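Local coordinates for protein putative transcriptional regulator (MarR/EmrR family) (Acinetobacter sp. ADP1, PDB 3NRV) that probably binds DNA as a dimeric transcription factor of the MarR/EmrR family, through winged helix-turn-helix domains, at residues C[78-90]-C[96-108]. Sequence-based numbering, arbitrary orientation.
With SO4 (sulfate ion), chain N.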
ATOM      1  N   LEU C  78     -11.647 -13.616  -2.800  1.00 24.90           N
ATOM      2  CA  LEU C  78     -11.742 -13.644  -4.264  1.00 29.41           C
ATOM      3  C   LEU C  78     -12.206 -15.012  -4.750  1.00 30.78           C
ATOM      4  O   LEU C  78     -12.869 -15.127  -5.781  1.00 28.74           O
ATOM      5  CB  LEU C  78     -10.407 -13.279  -4.908  1.00 26.69           C
ATOM      6  CG  LEU C  78      -9.970 -11.811  -4.776  1.00 27.56           C
ATOM      7  CD1 LEU C  78      -8.534 -11.666  -5.240  1.00 25.85           C
ATOM      8  CD2 LEU C  78     -10.898 -10.851  -5.552  1.00 26.90           C
ATOM      9  N   GLU C  79     -11.854 -16.062  -4.009  1.00 29.32           N
ATOM     10  CA  GLU C  79     -12.390 -17.384  -4.314  1.00 26.04           C
ATOM     11  C   GLU C  79     -13.906 -17.431  -4.097  1.00 28.33           C
ATOM     12  O   GLU C  79     -14.632 -17.981  -4.917  1.00 33.94           O
ATOM     13  CB  GLU C  79     -11.721 -18.465  -3.459  1.00 29.00           C
ATOM     14  CG  GLU C  79     -12.035 -19.881  -3.939  1.00 31.93           C
ATOM     15  CD  GLU C  79     -11.667 -20.950  -2.899  1.00 37.65           C
ATOM     16  OE1 GLU C  79     -12.024 -20.794  -1.712  1.00 36.62           O
ATOM     17  OE2 GLU C  79     -11.037 -21.950  -3.285  1.00 41.76           O
ATOM     18  N   GLU C  80     -14.372 -16.867  -2.989  1.00 27.67           N
ATOM     19  CA  GLU C  80     -15.809 -16.809  -2.679  1.00 30.83           C
ATOM     20  C   GLU C  80     -16.569 -16.003  -3.734  1.00 36.57           C
ATOM     21  O   GLU C  80     -17.710 -16.321  -4.049  1.00 32.59           O
ATOM     22  CB  GLU C  80     -16.052 -16.173  -1.306  1.00 31.74           C
ATOM     23  CG  GLU C  80     -15.608 -17.030  -0.125  1.00 43.89           C
ATOM     24  CD  GLU C  80     -15.407 -16.227   1.166  1.00 51.51           C
ATOM     25  OE1 GLU C  80     -15.904 -15.080   1.262  1.00 54.03           O
ATOM     26  OE2 GLU C  80     -14.745 -16.757   2.087  1.00 52.98           O
ATOM     27  N   LYS C  81     -15.942 -14.947  -4.249  1.00 29.83           N
ATOM     28  CA  LYS C  81     -16.572 -14.099  -5.272  1.00 33.90           C
ATOM     29  C   LYS C  81     -16.417 -14.675  -6.672  1.00 33.68           C
ATOM     30  O   LYS C  81     -16.906 -14.098  -7.652  1.00 31.15           O
ATOM     31  CB  LYS C  81     -15.994 -12.687  -5.229  1.00 33.36           C
ATOM     32  CG  LYS C  81     -16.362 -11.905  -3.975  1.00 37.58           C
ATOM     33  CD  LYS C  81     -15.641 -10.563  -3.953  1.00 42.49           C
ATOM     34  CE  LYS C  81     -15.801  -9.869  -2.605  1.00 46.46           C
ATOM     35  NZ  LYS C  81     -15.548  -8.407  -2.745  1.00 57.65           N
ATOM     36  N   LYS C  82     -15.713 -15.803  -6.752  1.00 29.76           N
ATOM     37  CA  LYS C  82     -15.535 -16.564  -7.987  1.00 28.91           C
ATOM     38  C   LYS C  82     -14.657 -15.854  -9.007  1.00 30.65           C
ATOM     39  O   LYS C  82     -14.771 -16.104 -10.220  1.00 26.08           O
ATOM     40  CB  LYS C  82     -16.885 -16.962  -8.602  1.00 31.21           C
ATOM     41  CG  LYS C  82     -17.802 -17.699  -7.632  1.00 40.74           C
ATOM     42  CD  LYS C  82     -18.964 -18.345  -8.353  1.00 54.66           C
ATOM     43  CE  LYS C  82     -19.958 -18.944  -7.367  1.00 54.74           C
ATOM     44  NZ  LYS C  82     -19.268 -19.812  -6.370  1.00 67.52           N
ATOM     45  N   TYR C  83     -13.780 -14.977  -8.514  1.00 25.47           N
ATOM     46  CA  TYR C  83     -12.769 -14.333  -9.361  1.00 26.92           C
ATOM     47  C   TYR C  83     -11.476 -15.125  -9.530  1.00 25.16           C
ATOM     48  O   TYR C  83     -10.725 -14.924 -10.500  1.00 23.16           O
ATOM     49  CB  TYR C  83     -12.409 -12.958  -8.799  1.00 31.20           C
ATOM     50  CG  TYR C  83     -13.525 -11.946  -8.946  1.00 28.86           C
ATOM     51  CD1 TYR C  83     -14.073 -11.679 -10.191  1.00 32.37           C
ATOM     52  CD2 TYR C  83     -14.019 -11.260  -7.854  1.00 25.22           C
ATOM     53  CE1 TYR C  83     -15.094 -10.752 -10.345  1.00 36.11           C
ATOM     54  CE2 TYR C  83     -15.049 -10.315  -8.000  1.00 33.15           C
ATOM     55  CZ  TYR C  83     -15.571 -10.072  -9.252  1.00 34.37           C
ATOM     56  OH  TYR C  83     -16.582  -9.160  -9.430  1.00 34.07           O
ATOM     57  N   ILE C  84     -11.177 -15.970  -8.550  1.00 28.50           N
ATOM     58  CA  ILE C  84      -9.971 -16.790  -8.604  1.00 29.28           C
ATOM     59  C   ILE C  84     -10.316 -18.223  -8.267  1.00 29.24           C
ATOM     60  O   ILE C  84     -11.380 -18.509  -7.723  1.00 25.12           O
ATOM     61  CB  ILE C  84      -8.827 -16.276  -7.654  1.00 26.98           C
ATOM     62  CG1 ILE C  84      -9.181 -16.482  -6.170  1.00 24.94           C
ATOM     63  CG2 ILE C  84      -8.506 -14.822  -7.930  1.00 28.50           C
ATOM     64  CD1 ILE C  84      -8.774 -17.888  -5.606  1.00 27.52           C
ATOM     65  N   GLU C  85      -9.410 -19.128  -8.604  1.00 28.16           N
ATOM     66  CA  GLU C  85      -9.565 -20.511  -8.180  1.00 33.10           C
ATOM     67  C   GLU C  85      -8.177 -21.047  -7.853  1.00 27.82           C
ATOM     68  O   GLU C  85      -7.173 -20.586  -8.410  1.00 29.24           O
ATOM     69  CB  GLU C  85     -10.202 -21.343  -9.303  1.00 30.18           C
ATOM     70  CG  GLU C  85      -9.339 -21.351 -10.548  1.00 37.49           C
ATOM     71  CD  GLU C  85     -10.028 -21.968 -11.772  1.00 52.51           C
ATOM     72  OE1 GLU C  85     -11.246 -22.265 -11.714  1.00 50.77           O
ATOM     73  OE2 GLU C  85      -9.335 -22.152 -12.794  1.00 47.56           O
ATOM     74  N   VAL C  86      -8.121 -22.004  -6.933  1.00 28.25           N
ATOM     75  CA  VAL C  86      -6.859 -22.621  -6.565  1.00 32.96           C
ATOM     76  C   VAL C  86      -6.561 -23.697  -7.587  1.00 33.13           C
ATOM     77  O   VAL C  86      -7.393 -24.546  -7.852  1.00 34.04           O
ATOM     78  CB  VAL C  86      -6.908 -23.251  -5.167  1.00 32.79           C
ATOM     79  CG1 VAL C  86      -5.604 -24.019  -4.889  1.00 33.59           C
ATOM     80  CG2 VAL C  86      -7.134 -22.173  -4.117  1.00 32.88           C
ATOM     81  N   ASN C  87      -5.382 -23.638  -8.178  1.00 33.33           N
ATOM     82  CA  ASN C  87      -4.978 -24.637  -9.150  1.00 41.84           C
ATOM     83  C   ASN C  87      -3.975 -25.569  -8.485  1.00 35.28           C
ATOM     84  O   ASN C  87      -2.856 -25.170  -8.187  1.00 37.30           O
ATOM     85  CB  ASN C  87      -4.359 -23.973 -10.376  1.00 46.70           C
ATOM     86  CG  ASN C  87      -3.993 -24.969 -11.456  1.00 59.60           C
ATOM     87  OD1 ASN C  87      -3.954 -26.178 -11.214  1.00 61.90           O
ATOM     88  ND2 ASN C  87      -3.719 -24.466 -12.660  1.00 58.94           N
ATOM     89  N   GLY C  88      -4.402 -26.802  -8.238  1.00 39.11           N
ATOM     90  CA  GLY C  88      -3.591 -27.747  -7.489  1.00 48.26           C
ATOM     91  C   GLY C  88      -2.390 -28.276  -8.244  1.00 47.94           C
ATOM     92  O   GLY C  88      -1.395 -28.672  -7.632  1.00 50.34           O
ATOM     93  N   HIS C  89      -2.467 -28.265  -9.572  1.00 52.86           N
ATOM     94  CA  HIS C  89      -1.440 -28.896 -10.387  1.00 58.26           C
ATOM     95  C   HIS C  89      -1.167 -30.293  -9.828  1.00 65.36           C
ATOM     96  O   HIS C  89      -0.016 -30.663  -9.588  1.00 66.62           O
ATOM     97  CB  HIS C  89      -0.159 -28.064 -10.381  1.00 55.58           C
ATOM     98  CG  HIS C  89      -0.270 -26.784 -11.146  1.00 62.78           C
ATOM     99  ND1 HIS C  89      -0.482 -26.746 -12.506  1.00 66.73           N
ATOM    100  CD2 HIS C  89      -0.192 -25.494 -10.742  1.00 62.44           C
ATOM    101  CE1 HIS C  89      -0.535 -25.490 -12.908  1.00 65.44           C
ATOM    102  NE2 HIS C  89      -0.363 -24.710 -11.855  1.00 61.82           N
ATOM    103  N   SER C  90      -2.237 -31.054  -9.604  1.00 54.35           N
ATOM    104  CA  SER C  90      -2.131 -32.362  -8.969  1.00 67.67           C
ATOM    105  C   SER C  90      -1.127 -33.274  -9.677  1.00 72.67           C
ATOM    106  O   SER C  90      -0.320 -33.948  -9.030  1.00 72.82           O
ATOM    107  CB  SER C  90      -3.505 -33.028  -8.899  1.00 55.73           C
ATOM    108  OG  SER C  90      -4.087 -33.106 -10.187  1.00 71.15           O
ATOM    109  N   TYR C  96       0.935 -25.823  -5.826  1.00 41.35           N
ATOM    110  CA  TYR C  96      -0.343 -25.248  -6.190  1.00 37.04           C
ATOM    111  C   TYR C  96      -0.092 -23.849  -6.769  1.00 34.23           C
ATOM    112  O   TYR C  96       0.982 -23.267  -6.589  1.00 33.48           O
ATOM    113  CB  TYR C  96      -1.219 -25.136  -4.950  1.00 32.63           C
ATOM    114  CG  TYR C  96      -0.838 -23.975  -4.063  1.00 38.46           C
ATOM    115  CD1 TYR C  96      -1.555 -22.782  -4.107  1.00 32.41           C
ATOM    116  CD2 TYR C  96       0.249 -24.057  -3.193  1.00 36.06           C
ATOM    117  CE1 TYR C  96      -1.212 -21.707  -3.299  1.00 31.29           C
ATOM    118  CE2 TYR C  96       0.600 -22.978  -2.380  1.00 42.73           C
ATOM    119  CZ  TYR C  96      -0.144 -21.799  -2.444  1.00 41.52           C
ATOM    120  OH  TYR C  96       0.177 -20.706  -1.656  1.00 32.75           O
ATOM    121  N   ALA C  97      -1.084 -23.308  -7.458  1.00 30.87           N
ATOM    122  CA  ALA C  97      -1.010 -21.916  -7.886  1.00 40.70           C
ATOM    123  C   ALA C  97      -2.394 -21.282  -7.782  1.00 32.78           C
ATOM    124  O   ALA C  97      -3.403 -21.986  -7.814  1.00 33.06           O
ATOM    125  CB  ALA C  97      -0.471 -21.823  -9.332  1.00 34.49           C
ATOM    126  N   ILE C  98      -2.443 -19.961  -7.644  1.00 32.13           N
ATOM    127  CA  ILE C  98      -3.721 -19.248  -7.672  1.00 25.32           C
ATOM    128  C   ILE C  98      -3.912 -18.720  -9.101  1.00 32.84           C
ATOM    129  O   ILE C  98      -2.991 -18.118  -9.665  1.00 31.63           O
ATOM    130  CB  ILE C  98      -3.718 -18.067  -6.690  1.00 27.03           C
ATOM    131  CG1 ILE C  98      -3.331 -18.526  -5.265  1.00 30.46           C
ATOM    132  CG2 ILE C  98      -5.081 -17.315  -6.714  1.00 24.16           C
ATOM    133  CD1 ILE C  98      -4.336 -19.511  -4.654  1.00 33.25           C
ATOM    134  N   ASN C  99      -5.084 -18.951  -9.688  1.00 31.23           N
ATOM    135  CA  ASN C  99      -5.379 -18.447 -11.035  1.00 31.53           C
ATOM    136  C   ASN C  99      -6.681 -17.651 -11.086  1.00 29.23           C
ATOM    137  O   ASN C  99      -7.632 -17.957 -10.373  1.00 28.34           O
ATOM    138  CB  ASN C  99      -5.538 -19.592 -12.042  1.00 33.34           C
ATOM    139  CG  ASN C  99      -4.305 -20.464 -12.169  1.00 42.39           C
ATOM    140  OD1 ASN C  99      -3.171 -20.007 -12.053  1.00 48.21           O
ATOM    141  ND2 ASN C  99      -4.533 -21.733 -12.440  1.00 46.16           N
ATOM    142  N   LEU C 100      -6.738 -16.665 -11.976  1.00 25.95           N
ATOM    143  CA  LEU C 100      -8.003 -15.985 -12.265  1.00 28.27           C
ATOM    144  C   LEU C 100      -8.981 -16.975 -12.898  1.00 25.64           C
ATOM    145  O   LEU C 100      -8.581 -17.820 -13.686  1.00 30.26           O
ATOM    146  CB  LEU C 100      -7.773 -14.827 -13.242  1.00 26.35           C
ATOM    147  CG  LEU C 100      -6.912 -13.672 -12.727  1.00 33.09           C
ATOM    148  CD1 LEU C 100      -6.568 -12.705 -13.847  1.00 29.84           C
ATOM    149  CD2 LEU C 100      -7.654 -12.967 -11.601  1.00 27.67           C
ATOM    150  N   THR C 101     -10.251 -16.897 -12.544  1.00 27.86           N
ATOM    151  CA  THR C 101     -11.256 -17.639 -13.300  1.00 30.23           C
ATOM    152  C   THR C 101     -11.505 -16.858 -14.599  1.00 34.71           C
ATOM    153  O   THR C 101     -10.903 -15.798 -14.819  1.00 28.83           O
ATOM    154  CB  THR C 101     -12.557 -17.708 -12.542  1.00 28.29           C
ATOM    155  OG1 THR C 101     -12.973 -16.369 -12.239  1.00 30.74           O
ATOM    156  CG2 THR C 101     -12.392 -18.520 -11.229  1.00 30.72           C
ATOM    157  N   GLU C 102     -12.387 -17.362 -15.458  1.00 33.63           N
ATOM    158  CA  GLU C 102     -12.767 -16.593 -16.643  1.00 37.27           C
ATOM    159  C   GLU C 102     -13.371 -15.240 -16.239  1.00 28.38           C
ATOM    160  O   GLU C 102     -13.091 -14.221 -16.862  1.00 28.92           O
ATOM    161  CB  GLU C 102     -13.743 -17.370 -17.538  1.00 41.00           C
ATOM    162  CG  GLU C 102     -13.881 -16.771 -18.944  1.00 54.37           C
ATOM    163  CD  GLU C 102     -14.905 -17.502 -19.817  1.00 76.16           C
ATOM    164  OE1 GLU C 102     -14.736 -17.510 -21.061  1.00 55.45           O
ATOM    165  OE2 GLU C 102     -15.878 -18.067 -19.263  1.00 70.32           O
HETATM  166  N   MSE C 103     -14.184 -15.225 -15.188  1.00 27.46           N
HETATM  167  CA  MSE C 103     -14.734 -13.955 -14.703  1.00 30.15           C
HETATM  168  C   MSE C 103     -13.662 -13.017 -14.141  1.00 27.26           C
HETATM  169  O   MSE C 103     -13.740 -11.805 -14.321  1.00 26.54           O
HETATM  170  CB  MSE C 103     -15.847 -14.163 -13.674  1.00 34.11           C
HETATM  171  CG  MSE C 103     -16.497 -12.849 -13.243  1.00 30.29           C
HETATM  172 SE   MSE C 103     -18.198 -13.036 -12.265  0.75 47.11          SE
HETATM  173  CE  MSE C 103     -18.321 -14.968 -12.253  1.00 34.64           C
ATOM    174  N   GLY C 104     -12.657 -13.564 -13.460  1.00 29.94           N
ATOM    175  CA  GLY C 104     -11.577 -12.727 -12.975  1.00 25.81           C
ATOM    176  C   GLY C 104     -10.768 -12.142 -14.126  1.00 25.45           C
ATOM    177  O   GLY C 104     -10.314 -11.002 -14.062  1.00 24.75           O
ATOM    178  N   GLN C 105     -10.583 -12.915 -15.192  1.00 25.86           N
ATOM    179  CA  GLN C 105      -9.903 -12.393 -16.377  1.00 26.66           C
ATOM    180  C   GLN C 105     -10.723 -11.262 -17.029  1.00 23.44           C
ATOM    181  O   GLN C 105     -10.167 -10.285 -17.511  1.00 27.00           O
ATOM    182  CB  GLN C 105      -9.631 -13.519 -17.389  1.00 29.71           C
ATOM    183  CG  GLN C 105      -8.609 -14.546 -16.896  1.00 38.11           C
ATOM    184  CD  GLN C 105      -8.421 -15.730 -17.839  1.00 49.22           C
ATOM    185  OE1 GLN C 105      -9.251 -15.990 -18.701  1.00 50.74           O
ATOM    186  NE2 GLN C 105      -7.330 -16.465 -17.656  1.00 56.30           N
ATOM    187  N   GLU C 106     -12.041 -11.418 -17.062  1.00 25.84           N
ATOM    188  CA  GLU C 106     -12.927 -10.382 -17.640  1.00 27.59           C
ATOM    189  C   GLU C 106     -12.851  -9.124 -16.777  1.00 28.30           C
ATOM    190  O   GLU C 106     -12.747  -8.011 -17.285  1.00 24.87           O
ATOM    191  CB  GLU C 106     -14.371 -10.864 -17.672  1.00 27.04           C
ATOM    192  CG  GLU C 106     -14.653 -11.994 -18.651  1.00 28.45           C
ATOM    193  CD  GLU C 106     -16.002 -12.638 -18.371  1.00 31.17           C
ATOM    194  OE1 GLU C 106     -16.562 -12.382 -17.297  1.00 34.15           O
ATOM    195  OE2 GLU C 106     -16.500 -13.416 -19.203  1.00 41.81           O
ATOM    196  N   LEU C 107     -12.882  -9.315 -15.461  1.00 24.85           N
ATOM    197  CA  LEU C 107     -12.744  -8.186 -14.540  1.00 24.20           C
ATOM    198  C   LEU C 107     -11.436  -7.444 -14.827  1.00 25.78           C
ATOM    199  O   LEU C 107     -11.411  -6.209 -14.976  1.00 25.83           O
ATOM    200  CB  LEU C 107     -12.800  -8.668 -13.088  1.00 29.61           C
ATOM    201  CG  LEU C 107     -12.566  -7.595 -12.015  1.00 31.71           C
ATOM    202  CD1 LEU C 107     -13.534  -6.419 -12.208  1.00 30.28           C
ATOM    203  CD2 LEU C 107     -12.707  -8.192 -10.629  1.00 35.74           C
ATOM    204  N   TYR C 108     -10.348  -8.196 -14.956  1.00 24.15           N
ATOM    205  CA  TYR C 108      -9.065  -7.558 -15.216  1.00 26.43           C
ATOM    206  C   TYR C 108      -9.113  -6.760 -16.514  1.00 28.70           C
ATOM    207  O   TYR C 108      -8.612  -5.638 -16.599  1.00 25.98           O
ATOM    208  CB  TYR C 108      -7.923  -8.579 -15.267  1.00 26.41           C
ATOM    209  CG  TYR C 108      -6.617  -7.912 -15.588  1.00 27.74           C
ATOM    210  CD1 TYR C 108      -5.886  -7.257 -14.604  1.00 23.96           C
ATOM    211  CD2 TYR C 108      -6.134  -7.895 -16.897  1.00 28.92           C
ATOM    212  CE1 TYR C 108      -4.692  -6.607 -14.912  1.00 27.41           C
ATOM    213  CE2 TYR C 108      -4.949  -7.259 -17.214  1.00 33.54           C
ATOM    214  CZ  TYR C 108      -4.229  -6.623 -16.225  1.00 32.92           C
ATOM    215  OH  TYR C 108      -3.052  -6.003 -16.565  1.00 35.47           O
TER
HETATM  216  S   SO4 N 148      -0.003 -20.890 -13.507  1.00 86.75           S
HETATM  217  O1  SO4 N 148      -0.792 -21.861 -12.742  1.00 55.87           O
HETATM  218  O2  SO4 N 148       0.375 -19.761 -12.664  1.00 53.50           O
HETATM  219  O3  SO4 N 148       1.192 -21.531 -14.052  1.00 85.67           O
HETATM  220  O4  SO4 N 148      -0.799 -20.388 -14.628  1.00 92.93           O
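The phenol ring of Tyr83 lies beneath Leu107, whose CD2 methyl sits over one ring face in a CH-pi contact, 3.7 Å from the ring centroid, while selenomethionine Met103 reaches the same ring obliquely with CG 3.8 Å from CE1. Lys82, with positive phi, closes helix 68-80 in a Schellman motif, Tyr83 N bonding back to Leu78 O, and the carbonyls of Lys82 and Tyr83 are gripped by the start of the next helix. Thr101 does the gripping: with OG1 between the backbone N and the carbonyl carbon (chi1 56°), it donates to Lys82 O at 2.7 Å and accepts from Gly104 N at 3.1 Å, so one hydroxyl both caps helix 102-122 and ties its start to the turn that ends helix 68-80. Thr101 N bonds to Tyr83 O from above the carbonyl plane, and Gly104 CA closes on that same oxygen at 3.4 Å. Beyond, strands 84-87 and 97-100 pair antiparallel through two reciprocal backbone pairs, Glu85 with Asn99 and Asn87 with Ala97. Val86 and Ile98 share one face, Ile98 CD1 lying 3.9 Å from Val86 CG2, and Ile98 CG2 also reaches Ile84 CD1. Past strand 84-87, His89 turns its ring edge to the Ala97 methyl, on the opposite face, and NE2 donates to a sulfate, probably from the crystallisation liquor, that Arg94 NH2 and Asp54 N also bind. This is the beta hairpin wing of a winged helix-turn-helix: Ile84 and Ile98 rest on Val75 of helix 68-80, and Ile84 and Leu107 touch helix 40-51.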